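Local coordinates for hypothetical protein SO2946 (Shewanella oneidensis, PDB 2A5Z) that is of unknown function but binds magnesium and, having a jelly-roll carbohydrate-binding module, probably recognises sugars, at residues Q79-E84 with G89-V94; Q134-G139 with S242-D247; A170-S175 with S214-F219; I138-I143 with D149-I154. All blocks are in the same frame, centred on the assembly; numbering follows the deposited sequence.

Interaction 1 (Q79-E84 with G89-V94); sequences QNILSE and GVQPIV. With MG (magnesium ion), chain F.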
loop_
_atom_site.group_PDB
_atom_site.type_symbol
_atom_site.label_atom_id
_atom_site.label_comp_id
_atom_site.label_asym_id
_atom_site.label_seq_id
_atom_site.Cartn_x
_atom_site.Cartn_y
_atom_site.Cartn_z
ATOM N N GLN C 79 -6.754 5.138 18.897
ATOM C CA GLN C 79 -7.253 4.016 19.697
ATOM C C GLN C 79 -7.300 2.733 18.871
ATOM O O GLN C 79 -7.028 2.754 17.667
ATOM C CB GLN C 79 -8.639 4.341 20.249
ATOM C CG GLN C 79 -8.693 5.615 21.071
ATOM C CD GLN C 79 -7.921 5.497 22.371
ATOM O OE1 GLN C 79 -8.369 4.842 23.310
ATOM N NE2 GLN C 79 -6.755 6.134 22.432
ATOM N N ASN C 80 -7.635 1.621 19.517
ATOM C CA ASN C 80 -7.772 0.347 18.820
ATOM C C ASN C 80 -8.843 0.384 17.746
ATOM O O ASN C 80 -9.927 0.923 17.965
ATOM C CB ASN C 80 -8.102 -0.770 19.796
ATOM C CG ASN C 80 -6.924 -1.158 20.643
ATOM O OD1 ASN C 80 -6.974 -1.060 21.865
ATOM N ND2 ASN C 80 -5.852 -1.600 20.001
ATOM N N ILE C 81 -8.519 -0.197 16.592
ATOM C CA ILE C 81 -9.487 -0.404 15.516
ATOM C C ILE C 81 -10.634 -1.277 16.014
ATOM O O ILE C 81 -10.429 -2.259 16.734
ATOM C CB ILE C 81 -8.822 -1.039 14.254
ATOM C CG1 ILE C 81 -7.670 -0.159 13.733
ATOM C CG2 ILE C 81 -9.859 -1.320 13.148
ATOM C CD1 ILE C 81 -8.081 1.249 13.269
ATOM N N LEU C 82 -11.844 -0.891 15.640
ATOM C CA LEU C 82 -13.025 -1.667 15.938
ATOM C C LEU C 82 -13.923 -1.694 14.704
ATOM O O LEU C 82 -13.629 -1.032 13.703
ATOM C CB LEU C 82 -13.754 -1.061 17.147
ATOM C CG LEU C 82 -14.181 0.412 17.159
ATOM C CD1 LEU C 82 -15.492 0.597 16.410
ATOM C CD2 LEU C 82 -14.339 0.889 18.596
ATOM N N SER C 83 -14.995 -2.473 14.766
ATOM C CA SER C 83 -16.102 -2.329 13.826
ATOM C C SER C 83 -17.396 -2.218 14.628
ATOM O O SER C 83 -17.497 -2.782 15.717
ATOM C CB SER C 83 -16.169 -3.513 12.865
ATOM O OG SER C 83 -15.055 -3.532 11.993
ATOM N N GLU C 84 -18.371 -1.477 14.110
ATOM C CA GLU C 84 -19.711 -1.489 14.708
ATOM C C GLU C 84 -20.838 -1.477 13.684
ATOM O O GLU C 84 -20.875 -0.640 12.779
ATOM C CB GLU C 84 -19.882 -0.396 15.771
ATOM C CG GLU C 84 -20.025 1.015 15.254
ATOM C CD GLU C 84 -20.461 1.978 16.344
ATOM O OE1 GLU C 84 -21.675 2.250 16.458
ATOM O OE2 GLU C 84 -19.589 2.450 17.097
ATOM N N GLY C 89 -14.265 -1.509 10.252
ATOM C CA GLY C 89 -12.995 -0.823 10.417
ATOM C C GLY C 89 -13.223 0.623 10.806
ATOM O O GLY C 89 -13.562 1.444 9.976
ATOM N N VAL C 90 -13.057 0.930 12.081
ATOM C CA VAL C 90 -13.294 2.278 12.594
ATOM C C VAL C 90 -12.074 2.699 13.404
ATOM O O VAL C 90 -11.619 1.945 14.263
ATOM C CB VAL C 90 -14.556 2.331 13.504
ATOM C CG1 VAL C 90 -14.728 3.729 14.144
ATOM C CG2 VAL C 90 -15.820 1.930 12.722
ATOM N N GLN C 91 -11.553 3.894 13.119
ATOM C CA GLN C 91 -10.429 4.455 13.862
ATOM C C GLN C 91 -10.917 5.544 14.823
ATOM O O GLN C 91 -11.206 6.667 14.388
ATOM C CB GLN C 91 -9.371 5.021 12.894
ATOM C CG GLN C 91 -8.173 5.692 13.564
ATOM C CD GLN C 91 -7.346 4.736 14.388
ATOM O OE1 GLN C 91 -7.542 4.615 15.598
ATOM N NE2 GLN C 91 -6.429 4.037 13.744
ATOM N N PRO C 92 -11.034 5.208 16.127
ATOM C CA PRO C 92 -11.335 6.210 17.144
ATOM C C PRO C 92 -10.074 6.986 17.499
ATOM O O PRO C 92 -8.960 6.437 17.437
ATOM C CB PRO C 92 -11.806 5.377 18.344
ATOM C CG PRO C 92 -11.887 3.960 17.851
ATOM C CD PRO C 92 -10.913 3.875 16.729
ATOM N N ILE C 93 -10.250 8.251 17.869
ATOM C CA ILE C 93 -9.125 9.173 18.034
ATOM C C ILE C 93 -9.288 9.953 19.345
ATOM O O ILE C 93 -10.376 10.442 19.655
ATOM C CB ILE C 93 -8.999 10.121 16.788
ATOM C CG1 ILE C 93 -8.793 9.297 15.505
ATOM C CG2 ILE C 93 -7.857 11.125 16.949
ATOM C CD1 ILE C 93 -9.258 9.985 14.220
ATOM N N VAL C 94 -8.209 10.038 20.123
ATOM C CA VAL C 94 -8.242 10.698 21.431
ATOM C C VAL C 94 -7.092 11.710 21.558
ATOM O O VAL C 94 -5.983 11.484 21.057
ATOM C CB VAL C 94 -8.261 9.649 22.592
ATOM C CG1 VAL C 94 -8.056 10.290 23.956
ATOM C CG2 VAL C 94 -9.570 8.882 22.592
HETATM MG MG MG F . -14.184 1.446 7.902
#
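Leu82 and Val90 form an antiparallel hydrogen-bonded pair, Leu82 N giving its proton to Val90 O at 3.2 Å and Val90 N returning one to Leu82 O at 2.6 Å. The first of these lies in the carbonyl plane and is nearly straight, with 164° at the hydrogen; the second, though shorter, is more bent. Farther along, Gln79 N reaches Pro92 O at 2.9 Å, from 32° off the carbonyl plane. On the face that Leu82 and Val90 share, Leu82 holds its CG between the backbone N and the carbonyl carbon (chi1 55°), which swings the isobutyl end over the partner strand: CD1 settles on Val90 CB at 3.5 Å, and CD2 reaches Pro92 CG. In this jelly-roll protein the short connection between the two segments leads into the magnesium site at Phe88 and Gly89. Gly89 O binds the metal at 2.2 Å, together with Phe88, Asp54 and Asp247, while the N-H of Gly89 is taken by Ser83 OG at 2.8 Å, so that the two sides of one ligand residue are fixed at once. Ile81 dips CD1 toward the side chain of Gln91, the two crossing at about a right angle. At the far end Gln79, bent at chi2, lays CG against Val94 CG2 at 3.7 Å. Glu84 sends its carboxylate off to Lys125, in a salt bridge, and to the indole N-H of Trp184. A second subunit packs here, its Leu108 on Ile81 and its Ile111 on Ser83.

Interaction 2 (Q134-G139 with S242-D247); sequences QLTVIG and SLISID. With MG (magnesium ion), chain F.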
loop_
_atom_site.group_PDB
_atom_site.type_symbol
_atom_site.label_atom_id
_atom_site.label_comp_id
_atom_site.label_asym_id
_atom_site.label_seq_id
_atom_site.Cartn_x
_atom_site.Cartn_y
_atom_site.Cartn_z
ATOM N N GLN C 134 -12.758 20.361 20.638
ATOM C CA GLN C 134 -12.874 19.570 19.411
ATOM C C GLN C 134 -13.045 20.438 18.157
ATOM O O GLN C 134 -13.950 21.278 18.085
ATOM C CB GLN C 134 -14.017 18.554 19.510
ATOM C CG GLN C 134 -13.901 17.558 20.653
ATOM C CD GLN C 134 -15.244 16.963 21.064
ATOM O OE1 GLN C 134 -16.308 17.411 20.619
ATOM N NE2 GLN C 134 -15.202 15.950 21.925
ATOM N N LEU C 135 -12.163 20.217 17.180
ATOM C CA LEU C 135 -12.240 20.856 15.864
ATOM C C LEU C 135 -11.993 19.811 14.783
ATOM O O LEU C 135 -10.924 19.193 14.735
ATOM C CB LEU C 135 -11.234 22.021 15.736
ATOM C CG LEU C 135 -11.032 22.713 14.369
ATOM C CD1 LEU C 135 -12.279 23.459 13.890
ATOM C CD2 LEU C 135 -9.859 23.666 14.412
ATOM N N THR C 136 -12.995 19.613 13.937
ATOM C CA THR C 136 -12.916 18.686 12.818
ATOM C C THR C 136 -13.308 19.405 11.526
ATOM O O THR C 136 -14.177 20.279 11.539
ATOM C CB THR C 136 -13.838 17.460 13.055
ATOM O OG1 THR C 136 -13.507 16.866 14.314
ATOM C CG2 THR C 136 -13.671 16.414 11.967
ATOM N N VAL C 137 -12.644 19.053 10.425
ATOM C CA VAL C 137 -12.953 19.605 9.106
ATOM C C VAL C 137 -13.046 18.489 8.061
ATOM O O VAL C 137 -12.202 17.595 8.018
ATOM C CB VAL C 137 -11.889 20.639 8.619
ATOM C CG1 VAL C 137 -12.340 21.295 7.309
ATOM C CG2 VAL C 137 -11.652 21.713 9.670
ATOM N N ILE C 138 -14.092 18.542 7.244
ATOM C CA ILE C 138 -14.148 17.769 6.011
ATOM C C ILE C 138 -14.024 18.794 4.873
ATOM O O ILE C 138 -14.942 19.567 4.609
ATOM C CB ILE C 138 -15.419 16.869 5.926
ATOM C CG1 ILE C 138 -15.368 15.777 7.000
ATOM C CG2 ILE C 138 -15.505 16.182 4.576
ATOM C CD1 ILE C 138 -16.609 15.707 7.873
ATOM N N GLY C 139 -12.851 18.817 4.249
ATOM C CA GLY C 139 -12.512 19.801 3.232
ATOM C C GLY C 139 -11.017 20.050 3.220
ATOM O O GLY C 139 -10.238 19.155 3.548
ATOM N N SER C 242 -12.111 12.681 23.564
ATOM C CA SER C 242 -12.437 11.983 22.319
ATOM C C SER C 242 -12.628 12.982 21.184
ATOM O O SER C 242 -13.240 14.046 21.371
ATOM C CB SER C 242 -13.698 11.126 22.467
ATOM O OG SER C 242 -13.482 10.010 23.315
ATOM N N LEU C 243 -12.075 12.646 20.023
ATOM C CA LEU C 243 -12.299 13.412 18.795
ATOM C C LEU C 243 -13.236 12.608 17.899
ATOM O O LEU C 243 -13.843 11.637 18.355
ATOM C CB LEU C 243 -10.960 13.735 18.101
ATOM C CG LEU C 243 -9.914 14.460 18.978
ATOM C CD1 LEU C 243 -8.687 14.857 18.171
ATOM C CD2 LEU C 243 -10.502 15.680 19.689
ATOM N N ILE C 244 -13.361 12.988 16.634
ATOM C CA ILE C 244 -14.293 12.296 15.752
ATOM C C ILE C 244 -13.665 10.998 15.192
ATOM O O ILE C 244 -12.529 11.003 14.730
ATOM C CB ILE C 244 -14.875 13.283 14.687
ATOM C CG1 ILE C 244 -15.898 14.217 15.378
ATOM C CG2 ILE C 244 -15.479 12.539 13.490
ATOM C CD1 ILE C 244 -16.556 15.280 14.490
ATOM N N SER C 245 -14.399 9.890 15.283
ATOM C CA SER C 245 -13.947 8.595 14.763
ATOM C C SER C 245 -14.188 8.508 13.267
ATOM O O SER C 245 -15.133 9.097 12.762
ATOM C CB SER C 245 -14.676 7.446 15.465
ATOM O OG SER C 245 -14.511 7.522 16.871
ATOM N N ILE C 246 -13.339 7.773 12.554
ATOM C CA ILE C 246 -13.514 7.611 11.099
ATOM C C ILE C 246 -13.618 6.137 10.678
ATOM O O ILE C 246 -12.809 5.290 11.086
ATOM C CB ILE C 246 -12.461 8.410 10.263
ATOM C CG1 ILE C 246 -12.751 8.299 8.748
ATOM C CG2 ILE C 246 -11.019 8.014 10.652
ATOM C CD1 ILE C 246 -12.111 9.390 7.896
ATOM N N ASP C 247 -14.653 5.867 9.881
ATOM C CA ASP C 247 -14.939 4.555 9.316
ATOM C C ASP C 247 -14.342 4.470 7.903
ATOM O O ASP C 247 -13.669 3.513 7.560
ATOM C CB ASP C 247 -16.468 4.367 9.264
ATOM C CG ASP C 247 -16.908 3.091 8.542
ATOM O OD1 ASP C 247 -16.148 2.114 8.512
ATOM O OD2 ASP C 247 -18.046 3.052 8.016
HETATM MG MG MG F . -14.184 1.446 7.902
#
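The Gln134 amide is met at its NE2 end by Ser242 O, 2.8 Å away and well out of the amide plane, over to one face. That hydrogen bond is weak, with only 124° at the hydrogen. In the amide's edge-on contacts with the loop just before its strand, NE2 has a stronger partner in Ala129 O, and OE1 takes a weak bond from Asn131 N. The second flat group, the Asp247 carboxylate, belongs to the metal site and takes no part in the contact with 134-139. Nearer the backbone, the aliphatic part of Gln134 slides past Leu243 in the opposite direction, CG lying 4.0 Å from Leu243 CD2. Two residues on, Thr136 and Ile244 cross at a slant. Ile244 puts CG1 anti to the carbonyl carbon (chi1 -74°) and runs on fully extended, which carries CD1 up to the threonine, 3.4 Å from Thr136 OG1 and 3.8 Å from Thr136 CB. In the jelly-roll these contacts lie in the buried interior, joining strand 134-137 of the large antiparallel sheet to the chain leading into strand 245-254 of the six-stranded one. The buried Thr136 OG1 is hydrogen-bonded to Thr232 OG1, which also accepts Ile244 N. Farther along, segment 242-247 ends at the magnesium ion, bound twice by Asp247, through its backbone O and through OD1, each at 2.2 Å; the ion lies beyond OD1, tilted out of the carboxylate plane. The other oxygen, OD2, is held by His87 ND1 and by a salt bridge to Arg259 of a second subunit.

Interaction 3 (A170-S175 with S214-F219); sequences ATETGS and STAAMF
Hydrogen bonds to one carboxylate make up most of this contact. Glu172 reaches across with both oxygens: OE1 accepts Ala216 N and OE2 accepts Thr215 N, each at 2.9 Å and each with 163° at the hydrogen. Both donors come in on the syn side, Ala216 N closer to the carboxylate plane and Thr215 N farther out of it, at 35°. Two successive amides grip the carboxylate, one on each oxygen, which fixes its rotation; OE2 is also bonded to Tyr212 OH. The reach comes from an extended chain, with CG set opposite the backbone N (chi1 -157°). Among the van der Waals contacts, Ala216 CB lies 3.4 Å from Glu172 OE1, and Ser214 CB lies 3.5 Å from Glu172 OE2. Inside the 214-219 loop a further hydrogen bond, from Ser214 OG to Ala216 O at 2.8 Å, steadies the turn that presents the amides; Ser214 OG is bonded to Phe197 N too. On the strand side, a classic beta bulge sets Thr171 and Glu172 together across from Ile164 on strand 159-166, and from it the glutamate binds the turn that follows strand 208-213, away from the magnesium site.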
loop_
_atom_site.group_PDB
_atom_site.type_symbol
_atom_site.label_atom_id
_atom_site.label_comp_id
_atom_site.label_asym_id
_atom_site.label_seq_id
_atom_site.Cartn_x
_atom_site.Cartn_y
_atom_site.Cartn_z
ATOM N N ALA C 170 -12.646 33.970 10.325
ATOM C CA ALA C 170 -13.811 33.416 9.647
ATOM C C ALA C 170 -14.233 34.378 8.553
ATOM O O ALA C 170 -14.811 35.434 8.840
ATOM C CB ALA C 170 -14.951 33.196 10.635
ATOM N N THR C 171 -13.926 34.032 7.306
ATOM C CA THR C 171 -14.275 34.889 6.165
ATOM C C THR C 171 -15.718 34.654 5.696
ATOM O O THR C 171 -16.340 35.522 5.065
ATOM C CB THR C 171 -13.306 34.691 4.974
ATOM O OG1 THR C 171 -13.422 33.360 4.472
ATOM C CG2 THR C 171 -11.859 34.938 5.392
ATOM N N GLU C 172 -16.249 33.484 6.032
ATOM C CA GLU C 172 -17.551 33.045 5.553
ATOM C C GLU C 172 -18.036 31.922 6.463
ATOM O O GLU C 172 -17.292 30.984 6.732
ATOM C CB GLU C 172 -17.389 32.519 4.135
ATOM C CG GLU C 172 -18.632 32.528 3.336
ATOM C CD GLU C 172 -18.432 31.865 1.999
ATOM O OE1 GLU C 172 -17.630 32.378 1.188
ATOM O OE2 GLU C 172 -19.091 30.834 1.766
ATOM N N THR C 173 -19.274 32.012 6.935
ATOM C CA THR C 173 -19.805 31.025 7.874
ATOM C C THR C 173 -21.288 30.790 7.615
ATOM O O THR C 173 -22.091 31.725 7.665
ATOM C CB THR C 173 -19.586 31.469 9.346
ATOM O OG1 THR C 173 -18.188 31.670 9.583
ATOM C CG2 THR C 173 -20.101 30.433 10.335
ATOM N N GLY C 174 -21.647 29.541 7.335
ATOM C CA GLY C 174 -23.054 29.173 7.170
ATOM C C GLY C 174 -23.770 29.022 8.497
ATOM O O GLY C 174 -23.167 29.199 9.564
ATOM N N SER C 175 -25.060 28.707 8.430
ATOM C CA SER C 175 -25.847 28.422 9.629
ATOM C C SER C 175 -25.365 27.107 10.232
ATOM O O SER C 175 -24.764 26.280 9.539
ATOM C CB SER C 175 -27.346 28.348 9.300
ATOM O OG SER C 175 -27.613 27.265 8.431
ATOM N N SER C 214 -20.499 27.475 -0.765
ATOM C CA SER C 214 -19.703 28.675 -0.515
ATOM C C SER C 214 -19.974 29.815 -1.515
ATOM O O SER C 214 -20.404 29.580 -2.648
ATOM C CB SER C 214 -18.210 28.330 -0.455
ATOM O OG SER C 214 -17.661 28.137 -1.746
ATOM N N THR C 215 -19.741 31.046 -1.065
ATOM C CA THR C 215 -19.783 32.226 -1.921
ATOM C C THR C 215 -18.398 32.447 -2.522
ATOM O O THR C 215 -18.259 32.644 -3.729
ATOM C CB THR C 215 -20.249 33.483 -1.136
ATOM O OG1 THR C 215 -21.612 33.311 -0.722
ATOM C CG2 THR C 215 -20.158 34.741 -1.997
ATOM N N ALA C 216 -17.379 32.398 -1.670
ATOM C CA ALA C 216 -16.003 32.583 -2.096
ATOM C C ALA C 216 -15.328 31.239 -2.359
ATOM O O ALA C 216 -15.835 30.186 -1.949
ATOM C CB ALA C 216 -15.242 33.369 -1.052
ATOM N N ALA C 217 -14.182 31.283 -3.041
ATOM C CA ALA C 217 -13.407 30.079 -3.337
ATOM C C ALA C 217 -12.846 29.458 -2.058
ATOM O O ALA C 217 -12.525 30.171 -1.102
ATOM C CB ALA C 217 -12.289 30.397 -4.304
HETATM N N MSE C 218 -12.730 28.129 -2.053
HETATM C CA MSE C 218 -12.157 27.388 -0.933
HETATM C C MSE C 218 -10.727 27.834 -0.600
HETATM O O MSE C 218 -10.029 28.413 -1.457
HETATM C CB MSE C 218 -12.188 25.878 -1.233
HETATM C CG MSE C 218 -11.110 25.363 -2.215
HETATM SE SE MSE C 218 -11.141 23.563 -2.486
HETATM C CE MSE C 218 -12.605 23.423 -3.503
ATOM N N PHE C 219 -10.295 27.576 0.637
ATOM C CA PHE C 219 -8.870 27.641 0.960
ATOM C C PHE C 219 -8.108 26.606 0.125
ATOM O O PHE C 219 -8.486 25.433 0.074
ATOM C CB PHE C 219 -8.586 27.394 2.456
ATOM C CG PHE C 219 -7.129 27.087 2.743
ATOM C CD1 PHE C 219 -6.141 28.051 2.510
ATOM C CD2 PHE C 219 -6.741 25.828 3.203
ATOM C CE1 PHE C 219 -4.794 27.770 2.739
ATOM C CE2 PHE C 219 -5.398 25.533 3.448
ATOM C CZ PHE C 219 -4.418 26.506 3.214
#

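Interaction 4 (I138-I143 with D149-I154); sequences IGSTSI and DRSGLI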
loop_
_atom_site.group_PDB
_atom_site.type_symbol
_atom_site.label_atom_id
_atom_site.label_comp_id
_atom_site.label_asym_id
_atom_site.label_seq_id
_atom_site.Cartn_x
_atom_site.Cartn_y
_atom_site.Cartn_z
ATOM N N ILE C 138 -14.092 18.542 7.244
ATOM C CA ILE C 138 -14.148 17.769 6.011
ATOM C C ILE C 138 -14.024 18.794 4.873
ATOM O O ILE C 138 -14.942 19.567 4.609
ATOM C CB ILE C 138 -15.419 16.869 5.926
ATOM C CG1 ILE C 138 -15.368 15.777 7.000
ATOM C CG2 ILE C 138 -15.505 16.182 4.576
ATOM C CD1 ILE C 138 -16.609 15.707 7.873
ATOM N N GLY C 139 -12.851 18.817 4.249
ATOM C CA GLY C 139 -12.512 19.801 3.232
ATOM C C GLY C 139 -11.017 20.050 3.220
ATOM O O GLY C 139 -10.238 19.155 3.548
ATOM N N SER C 140 -10.620 21.264 2.837
ATOM C CA SER C 140 -9.215 21.652 2.813
ATOM C C SER C 140 -8.783 22.185 4.170
ATOM O O SER C 140 -9.600 22.705 4.938
ATOM C CB SER C 140 -8.951 22.689 1.723
ATOM O OG SER C 140 -9.691 23.878 1.945
ATOM N N THR C 141 -7.496 22.052 4.466
ATOM C CA THR C 141 -6.982 22.408 5.786
ATOM C C THR C 141 -5.463 22.540 5.796
ATOM O O THR C 141 -4.761 21.894 5.009
ATOM C CB THR C 141 -7.455 21.394 6.885
ATOM O OG1 THR C 141 -6.973 21.807 8.171
ATOM C CG2 THR C 141 -6.982 19.968 6.590
ATOM N N SER C 142 -4.963 23.410 6.674
ATOM C CA SER C 142 -3.553 23.400 7.023
ATOM C C SER C 142 -3.239 21.998 7.528
ATOM O O SER C 142 -4.051 21.378 8.222
ATOM C CB SER C 142 -3.250 24.395 8.154
ATOM O OG SER C 142 -3.932 25.618 7.977
ATOM N N ILE C 143 -2.056 21.515 7.178
ATOM C CA ILE C 143 -1.563 20.225 7.639
ATOM C C ILE C 143 -1.123 20.268 9.119
ATOM O O ILE C 143 -0.863 21.343 9.676
ATOM C CB ILE C 143 -0.401 19.752 6.708
ATOM C CG1 ILE C 143 -0.465 18.247 6.455
ATOM C CG2 ILE C 143 0.977 20.248 7.195
ATOM C CD1 ILE C 143 0.280 17.803 5.193
ATOM N N ASP C 149 -6.023 27.771 8.673
ATOM C CA ASP C 149 -6.749 27.721 7.398
ATOM C C ASP C 149 -7.571 26.446 7.230
ATOM O O ASP C 149 -7.089 25.345 7.495
ATOM C CB ASP C 149 -5.772 27.845 6.223
ATOM C CG ASP C 149 -5.022 29.161 6.221
ATOM O OD1 ASP C 149 -5.591 30.164 5.743
ATOM O OD2 ASP C 149 -3.859 29.190 6.689
ATOM N N ARG C 150 -8.808 26.609 6.774
ATOM C CA ARG C 150 -9.690 25.485 6.480
ATOM C C ARG C 150 -10.914 25.942 5.683
ATOM O O ARG C 150 -11.294 27.123 5.710
ATOM C CB ARG C 150 -10.125 24.761 7.763
ATOM C CG ARG C 150 -10.787 25.668 8.783
ATOM C CD ARG C 150 -10.914 25.002 10.134
ATOM N NE ARG C 150 -11.242 25.976 11.170
ATOM C CZ ARG C 150 -10.340 26.699 11.829
ATOM N NH1 ARG C 150 -10.727 27.567 12.754
ATOM N NH2 ARG C 150 -9.052 26.559 11.561
ATOM N N SER C 151 -11.532 24.992 4.994
ATOM C CA SER C 151 -12.689 25.269 4.171
ATOM C C SER C 151 -13.462 23.966 3.916
ATOM O O SER C 151 -12.891 22.973 3.455
ATOM C CB SER C 151 -12.229 25.947 2.872
ATOM O OG SER C 151 -13.067 25.602 1.799
ATOM N N GLY C 152 -14.750 23.963 4.251
ATOM C CA GLY C 152 -15.586 22.776 4.060
ATOM C C GLY C 152 -16.631 22.677 5.151
ATOM O O GLY C 152 -17.142 23.698 5.611
ATOM N N LEU C 153 -16.977 21.457 5.554
ATOM C CA LEU C 153 -17.829 21.283 6.728
ATOM C C LEU C 153 -16.955 21.285 7.974
ATOM O O LEU C 153 -16.105 20.410 8.156
ATOM C CB LEU C 153 -18.659 20.003 6.664
ATOM C CG LEU C 153 -19.762 19.932 7.738
ATOM C CD1 LEU C 153 -21.021 20.689 7.294
ATOM C CD2 LEU C 153 -20.099 18.490 8.094
ATOM N N ILE C 154 -17.159 22.289 8.816
ATOM C CA ILE C 154 -16.386 22.440 10.035
ATOM C C ILE C 154 -17.249 22.022 11.222
ATOM O O ILE C 154 -18.432 22.335 11.278
ATOM C CB ILE C 154 -15.885 23.903 10.201
ATOM C CG1 ILE C 154 -14.969 24.293 9.031
ATOM C CG2 ILE C 154 -15.164 24.102 11.557
ATOM C CD1 ILE C 154 -14.944 25.802 8.744
HETATM O O HOH W 1 -2.286 27.020 6.198
#
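This is an antiparallel backbone pairing, the hairpin of strands 140-142 and 150-151, extended through Gly139 and Gly152 to Ile138 and Leu153. Ile138 N bonds Leu153 O at 2.9 Å with 169° at the hydrogen, and Leu153 N bonds Ile138 O in return. Ser140 and Ser151 repeat the reciprocal pattern, and Ser142 N closes the series on Asp149 O at 3.0 Å. Between the first two pairs Gly139 CA and Gly152 CA come within 4.4 Å of each other, and both strands turn a corner here. CA-H...O contacts go with this closeness, Gly139 CA to Ser151 O at 3.2 Å and Gly152 CA to Ile138 O at 3.3 Å. In this large antiparallel sheet of the jelly-roll, strand 140-142 beyond the corner pairs with 226-228, while 159-166 runs beside both 150-151 and 153-156. On the face of Ser140 and Ser151, Ser140 OG sits 3.4 Å from Ser151 CB and is hydrogen-bonded to Phe219 O. Near the hairpin's loop a water bridges Ser142 OG, at 2.8 Å, and Asp149 OD2, to which it donates at 2.7 Å; Asp149 OD1 accepts Ala167 N. Arg150, on the face of Thr141, leads its guanidinium off to Ile147 O.

In the fold
Along the chain interaction 1 comes first; interactions 2 and 4 then start from the same part of the chain, sharing Ile138 and Gly139. Interaction 4 closes before interaction 3 opens, and interaction 3 lies within the long loop that interaction 2 closes. Interactions 1 and 2 have centres 12 Å apart; they are joined by the magnesium ion, bound by Gly89 and Asp247, and by a probable bond from Gln91 N to Ile246 O. Interactions 3 and 4, with centres 11 Å apart, touch through Phe219 and Ser140. Interactions 1 and 3 lie 31 Å apart between centres, on opposite sides of the chain's centre. Segment 242-247 of interaction 2 runs from the contact with strand 134-137 to the metal.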